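Local coordinates for protein ABC transporter (Thermotoga maritima, PDB 1JI0) that binds ATP and probably hydrolyses it as the nucleotide-binding subunit of a transporter for branched-chain amino acids, at residues A21-L27 with T46-S50; L203-G209 with G221-L227. One frame throughout, in Å; residues are numbered along the deposited sequence.

Contact 1 (A21-L27 with T46-S50); sequences AIKGIDL and TTTLS. With ATP (adenosine-5'-triphosphate), chain B.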
# COMPACT_ATOMS: atom_id res chain seq x y z
N ALA A 21 16.09 3.25 -12.37
CA ALA A 21 15.34 3.47 -11.13
C ALA A 21 15.59 2.47 -10.00
O ALA A 21 15.96 2.87 -8.90
CB ALA A 21 13.86 3.52 -11.45
N ILE A 22 15.38 1.19 -10.26
CA ILE A 22 15.59 0.16 -9.24
C ILE A 22 16.78 -0.68 -9.67
O ILE A 22 16.80 -1.22 -10.77
CB ILE A 22 14.35 -0.74 -9.09
CG1 ILE A 22 13.11 0.11 -8.82
CG2 ILE A 22 14.57 -1.71 -7.94
CD1 ILE A 22 13.19 0.96 -7.56
N LYS A 23 17.78 -0.79 -8.80
CA LYS A 23 18.99 -1.53 -9.14
C LYS A 23 19.23 -2.85 -8.41
O LYS A 23 20.23 -2.99 -7.72
CB LYS A 23 20.20 -0.62 -8.93
CG LYS A 23 20.01 0.77 -9.51
CD LYS A 23 21.16 1.68 -9.11
CE LYS A 23 20.96 3.08 -9.65
NZ LYS A 23 22.05 3.97 -9.18
N GLY A 24 18.31 -3.80 -8.58
CA GLY A 24 18.47 -5.11 -7.95
C GLY A 24 18.11 -5.22 -6.49
O GLY A 24 18.95 -5.54 -5.65
N ILE A 25 16.85 -4.97 -6.15
CA ILE A 25 16.43 -5.04 -4.76
C ILE A 25 15.72 -6.36 -4.45
O ILE A 25 15.18 -7.01 -5.36
CB ILE A 25 15.47 -3.89 -4.40
CG1 ILE A 25 14.22 -3.97 -5.29
CG2 ILE A 25 16.19 -2.54 -4.57
CD1 ILE A 25 13.11 -3.08 -4.84
N ASP A 26 15.74 -6.75 -3.18
CA ASP A 26 15.07 -7.97 -2.71
C ASP A 26 14.13 -7.55 -1.58
O ASP A 26 14.50 -6.74 -0.74
CB ASP A 26 16.09 -8.97 -2.15
CG ASP A 26 17.14 -9.37 -3.17
OD1 ASP A 26 16.79 -10.00 -4.20
OD2 ASP A 26 18.33 -9.05 -2.94
N LEU A 27 12.92 -8.10 -1.56
CA LEU A 27 11.95 -7.79 -0.52
C LEU A 27 11.04 -8.98 -0.30
O LEU A 27 10.79 -9.74 -1.23
CB LEU A 27 11.02 -6.65 -0.92
CG LEU A 27 11.44 -5.31 -1.50
CD1 LEU A 27 10.19 -4.66 -2.12
CD2 LEU A 27 12.04 -4.43 -0.42
N THR A 46 7.55 4.40 -5.60
CA THR A 46 6.38 4.23 -6.46
C THR A 46 6.72 3.29 -7.62
O THR A 46 5.89 2.50 -8.05
CB THR A 46 5.91 5.57 -7.06
OG1 THR A 46 5.37 6.39 -6.02
CG2 THR A 46 4.82 5.36 -8.12
N THR A 47 7.95 3.39 -8.11
CA THR A 47 8.38 2.54 -9.21
C THR A 47 8.33 1.08 -8.75
O THR A 47 7.87 0.21 -9.49
CB THR A 47 9.82 2.90 -9.65
OG1 THR A 47 9.84 4.25 -10.13
CG2 THR A 47 10.29 1.98 -10.78
N THR A 48 8.75 0.82 -7.51
CA THR A 48 8.72 -0.54 -6.99
C THR A 48 7.30 -1.08 -7.00
O THR A 48 7.07 -2.20 -7.48
CB THR A 48 9.29 -0.60 -5.55
OG1 THR A 48 10.66 -0.21 -5.58
CG2 THR A 48 9.18 -2.02 -4.99
N LEU A 49 6.35 -0.30 -6.50
CA LEU A 49 4.96 -0.73 -6.47
C LEU A 49 4.39 -0.88 -7.88
O LEU A 49 3.58 -1.77 -8.14
CB LEU A 49 4.09 0.27 -5.70
CG LEU A 49 4.34 0.54 -4.22
CD1 LEU A 49 3.26 1.46 -3.70
CD2 LEU A 49 4.34 -0.76 -3.43
N SER A 50 4.81 0.01 -8.78
CA SER A 50 4.34 -0.03 -10.16
C SER A 50 4.83 -1.30 -10.83
O SER A 50 4.08 -1.96 -11.54
CB SER A 50 4.84 1.19 -10.94
OG SER A 50 4.18 2.37 -10.50
PG ATP B . 6.61 8.93 -5.10
O1G ATP B . 6.25 10.27 -4.60
O2G ATP B . 6.28 7.81 -4.18
O3G ATP B . 6.26 8.72 -6.55
PB ATP B . 9.28 7.70 -5.23
O1B ATP B . 10.49 7.96 -4.38
O2B ATP B . 8.57 6.45 -5.06
O3B ATP B . 8.22 8.93 -5.01
PA ATP B . 9.66 7.19 -8.10
O1A ATP B . 8.27 7.14 -8.57
O2A ATP B . 10.46 5.94 -8.11
O3A ATP B . 9.73 7.95 -6.69
O5' ATP B . 10.40 8.27 -8.95
C5' ATP B . 11.77 8.60 -8.71
C4' ATP B . 12.67 8.06 -9.77
O4' ATP B . 12.34 8.76 -11.01
C3' ATP B . 14.12 8.38 -9.51
O3' ATP B . 14.92 7.20 -9.70
C2' ATP B . 14.43 9.47 -10.51
O2' ATP B . 15.79 9.50 -10.94
C1' ATP B . 13.56 9.05 -11.70
N9 ATP B . 13.29 10.10 -12.76
C8 ATP B . 12.13 10.32 -13.46
N7 ATP B . 12.17 11.30 -14.33
C5 ATP B . 13.48 11.75 -14.20
C6 ATP B . 14.20 12.80 -14.86
N6 ATP B . 13.62 13.54 -15.79
N1 ATP B . 15.50 13.02 -14.52
C2 ATP B . 16.07 12.26 -13.58
N3 ATP B . 15.51 11.25 -12.88
C4 ATP B . 14.18 11.04 -13.25
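The hydroxyl of Thr48 is set among aliphatic methyls: Ile22 CD1 stands 3.4 Å from Thr48 OG1, and Ile25 CD1 comes to 3.8 Å of the same Thr48 OG1. With OG1 anti to the carbonyl carbon (chi1 -63°), the hydroxyl points back down the helix and hydrogen-bonds to Gly44 O, just before the helix begins. The methyl branch is thereby directed to the strand side, where Thr48 CG2 and Leu27 CD1 meet tip to tip at 4.0 Å. Ile22 crosses Thr48 at about a right angle, while Ile25 reaches straight at it. Thr47 divides its two branches between protein and nucleotide. Its CG2 packs 3.9 Å from both Ala21 CB and Ile22 CG1, and on the other side its OG1 donates to the alpha-phosphate oxygen O2A of ATP (2.7 Å). Thr46 binds ATP as well, its backbone N giving an almost straight bond to O2B of the beta-phosphate, although the modelled length is doubtfully short. The Thr46 hydroxyl is hydrogen-bonded to Asp164; an alanine here would probably leave the Asp164 carboxylate without this mate. Thr46 OG1 is modelled implausibly close to the gamma-phosphate, and its relation to that phosphate stays doubtful. The axes of strand 21-23 and helix 46-50 run at 77° to each other and come within 8.6 Å. Segment 21-27 pairs with strand 5-16 through a classic bulge opposite Val14 and a G1 bulge opposite Leu12, and turns a corner at Gly24; Leu27 also touches Tyr210 of strand 208-213, and Leu49 turns the helix's other flank to Met162 of strand 160-164.

Contact 2 (L203-G209 with G221-L227); sequences LKVAHYG and GKASELL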
# COMPACT_ATOMS: atom_id res chain seq x y z
N LEU A 203 7.15 3.33 10.14
CA LEU A 203 7.87 2.38 10.98
C LEU A 203 7.15 2.05 12.29
O LEU A 203 7.30 0.95 12.82
CB LEU A 203 9.28 2.90 11.27
CG LEU A 203 10.23 2.85 10.07
CD1 LEU A 203 11.54 3.55 10.42
CD2 LEU A 203 10.46 1.40 9.66
N LYS A 204 6.36 2.99 12.80
CA LYS A 204 5.63 2.75 14.04
C LYS A 204 4.51 1.72 13.89
O LYS A 204 4.14 1.04 14.86
CB LYS A 204 5.05 4.07 14.58
CG LYS A 204 6.12 5.05 15.04
CD LYS A 204 5.54 6.41 15.41
CE LYS A 204 4.69 6.34 16.66
NZ LYS A 204 4.19 7.69 17.03
N VAL A 205 3.96 1.57 12.69
CA VAL A 205 2.89 0.61 12.48
C VAL A 205 3.33 -0.68 11.81
O VAL A 205 2.65 -1.70 11.91
CB VAL A 205 1.72 1.20 11.65
CG1 VAL A 205 1.15 2.39 12.37
CG2 VAL A 205 2.19 1.57 10.25
N ALA A 206 4.48 -0.64 11.15
CA ALA A 206 4.98 -1.81 10.44
C ALA A 206 5.67 -2.86 11.29
O ALA A 206 6.15 -2.59 12.39
CB ALA A 206 5.93 -1.35 9.33
N HIS A 207 5.71 -4.08 10.76
CA HIS A 207 6.39 -5.18 11.42
C HIS A 207 7.83 -5.20 10.95
O HIS A 207 8.75 -5.47 11.72
CB HIS A 207 5.75 -6.52 11.05
CG HIS A 207 4.36 -6.69 11.56
ND1 HIS A 207 3.25 -6.29 10.84
CD2 HIS A 207 3.90 -7.16 12.74
CE1 HIS A 207 2.16 -6.50 11.56
NE2 HIS A 207 2.53 -7.03 12.72
N TYR A 208 8.01 -4.91 9.66
CA TYR A 208 9.33 -4.94 9.04
C TYR A 208 9.46 -3.76 8.09
O TYR A 208 8.46 -3.30 7.54
CB TYR A 208 9.46 -6.25 8.25
CG TYR A 208 10.88 -6.67 7.95
CD1 TYR A 208 11.62 -7.38 8.89
CD2 TYR A 208 11.48 -6.35 6.73
CE1 TYR A 208 12.93 -7.78 8.62
CE2 TYR A 208 12.79 -6.74 6.45
CZ TYR A 208 13.51 -7.46 7.39
OH TYR A 208 14.79 -7.86 7.11
N GLY A 209 10.68 -3.29 7.90
CA GLY A 209 10.90 -2.17 7.01
C GLY A 209 12.12 -2.32 6.12
O GLY A 209 13.05 -3.07 6.42
N GLY A 221 14.97 -4.54 8.24
CA GLY A 221 14.87 -5.18 9.54
C GLY A 221 13.59 -4.89 10.27
O GLY A 221 12.78 -4.10 9.80
N LYS A 222 13.40 -5.55 11.41
CA LYS A 222 12.23 -5.35 12.25
C LYS A 222 12.04 -3.84 12.42
O LYS A 222 13.00 -3.11 12.67
CB LYS A 222 12.46 -6.03 13.60
CG LYS A 222 11.34 -5.85 14.61
CD LYS A 222 11.62 -6.67 15.86
CE LYS A 222 10.51 -6.51 16.89
NZ LYS A 222 10.81 -7.31 18.12
N ALA A 223 10.80 -3.38 12.28
CA ALA A 223 10.50 -1.95 12.38
C ALA A 223 10.98 -1.28 13.66
O ALA A 223 11.59 -0.22 13.62
CB ALA A 223 8.99 -1.73 12.22
N SER A 224 10.70 -1.89 14.81
CA SER A 224 11.11 -1.31 16.08
C SER A 224 12.63 -1.11 16.12
O SER A 224 13.11 -0.12 16.68
CB SER A 224 10.67 -2.19 17.24
OG SER A 224 11.27 -3.47 17.17
N GLU A 225 13.37 -2.03 15.52
CA GLU A 225 14.82 -1.93 15.48
C GLU A 225 15.33 -0.82 14.55
O GLU A 225 16.31 -0.14 14.85
CB GLU A 225 15.42 -3.28 15.08
CG GLU A 225 15.48 -4.24 16.26
CD GLU A 225 15.79 -5.66 15.86
OE1 GLU A 225 16.55 -5.88 14.89
OE2 GLU A 225 15.29 -6.58 16.55
N LEU A 226 14.65 -0.62 13.42
CA LEU A 226 15.06 0.44 12.50
C LEU A 226 14.88 1.81 13.17
O LEU A 226 15.65 2.73 12.92
CB LEU A 226 14.24 0.37 11.22
CG LEU A 226 14.50 -0.90 10.39
CD1 LEU A 226 13.59 -0.91 9.16
CD2 LEU A 226 15.97 -0.92 9.97
N LEU A 227 13.88 1.92 14.03
CA LEU A 227 13.62 3.17 14.75
C LEU A 227 14.75 3.50 15.73
O LEU A 227 14.95 4.66 16.09
CB LEU A 227 12.29 3.07 15.51
CG LEU A 227 11.03 3.20 14.66
CD1 LEU A 227 9.82 2.82 15.49
CD2 LEU A 227 10.91 4.61 14.15
O HOH W 1 8.36 -3.56 14.59
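Gly209 and Gly221 form an antiparallel hydrogen-bonded pair, Gly209 N to Gly221 O at 2.9 Å and Gly221 N to Gly209 O at 3.0 Å, the next pair being the non-hydrogen-bonded Tyr208 and Lys222; one residue further on, Ala223 N gives His207 O a nearly straight bond (173°) from well above the carbonyl plane. The ring of Tyr208 lies over the backbone of Gly221, whose carbonyl carbon sits 3.3 Å above the ring plane, displaced toward the rim. CG anti to the backbone N (chi1 -160°) swings the ring across the neighbouring strand, and its hydroxyl hydrogen-bonds to Glu220. Ala223 is tightly packed, its CB 3.0 Å from Ala206 O and also pressed on the carbonyl oxygen of Leu203. Between helices 199-205 and 223-227, Leu203 and Leu227 slide past each other in opposite directions, Leu227 CD2 resting 3.7 Å from Leu203 CB. Leu226 instead crosses Leu203 at about a right angle, Leu226 CD1 lying 3.9 Å from Leu203 CD2. The same Leu226 CD1 presses on Gly209 O at 3.5 Å. A water joins Ala206 O to Ser224 N, 2.9 Å from the latter atom. Lys222 is the N-cap residue, so strand 216-222 passes straight into helix 223-227, which closes against the end of helix 199-205. Thr36 and Ile38 of strand 34-38 add to the surroundings of Leu203. The arrangement is that of a beta hairpin, strands 208-213 and 216-222, at the edge of the mixed sheet of an ABC nucleotide-binding domain.

How the contacts relate
Contact 1 closes before contact 2 opens along the chain, and their centres lie 19 Å apart, the nearest atoms being about 7 Å from each other. Contact 1 joins the antiparallel sheet to helix 45-52, whereas contact 2 pairs the strands of the edge hairpin of the mixed sheet and packs together the helices that flank it. Strand 208-213 links them: it begins in contact 2, and farther along its Leu212 touches Ile25 of contact 1. Its neighbour, strand 34-38, leads into the ATP-binding loop before helix 45-52. Contact 1 thus meets the nucleotide directly, while contact 2 belongs to the sheet's framework away from it.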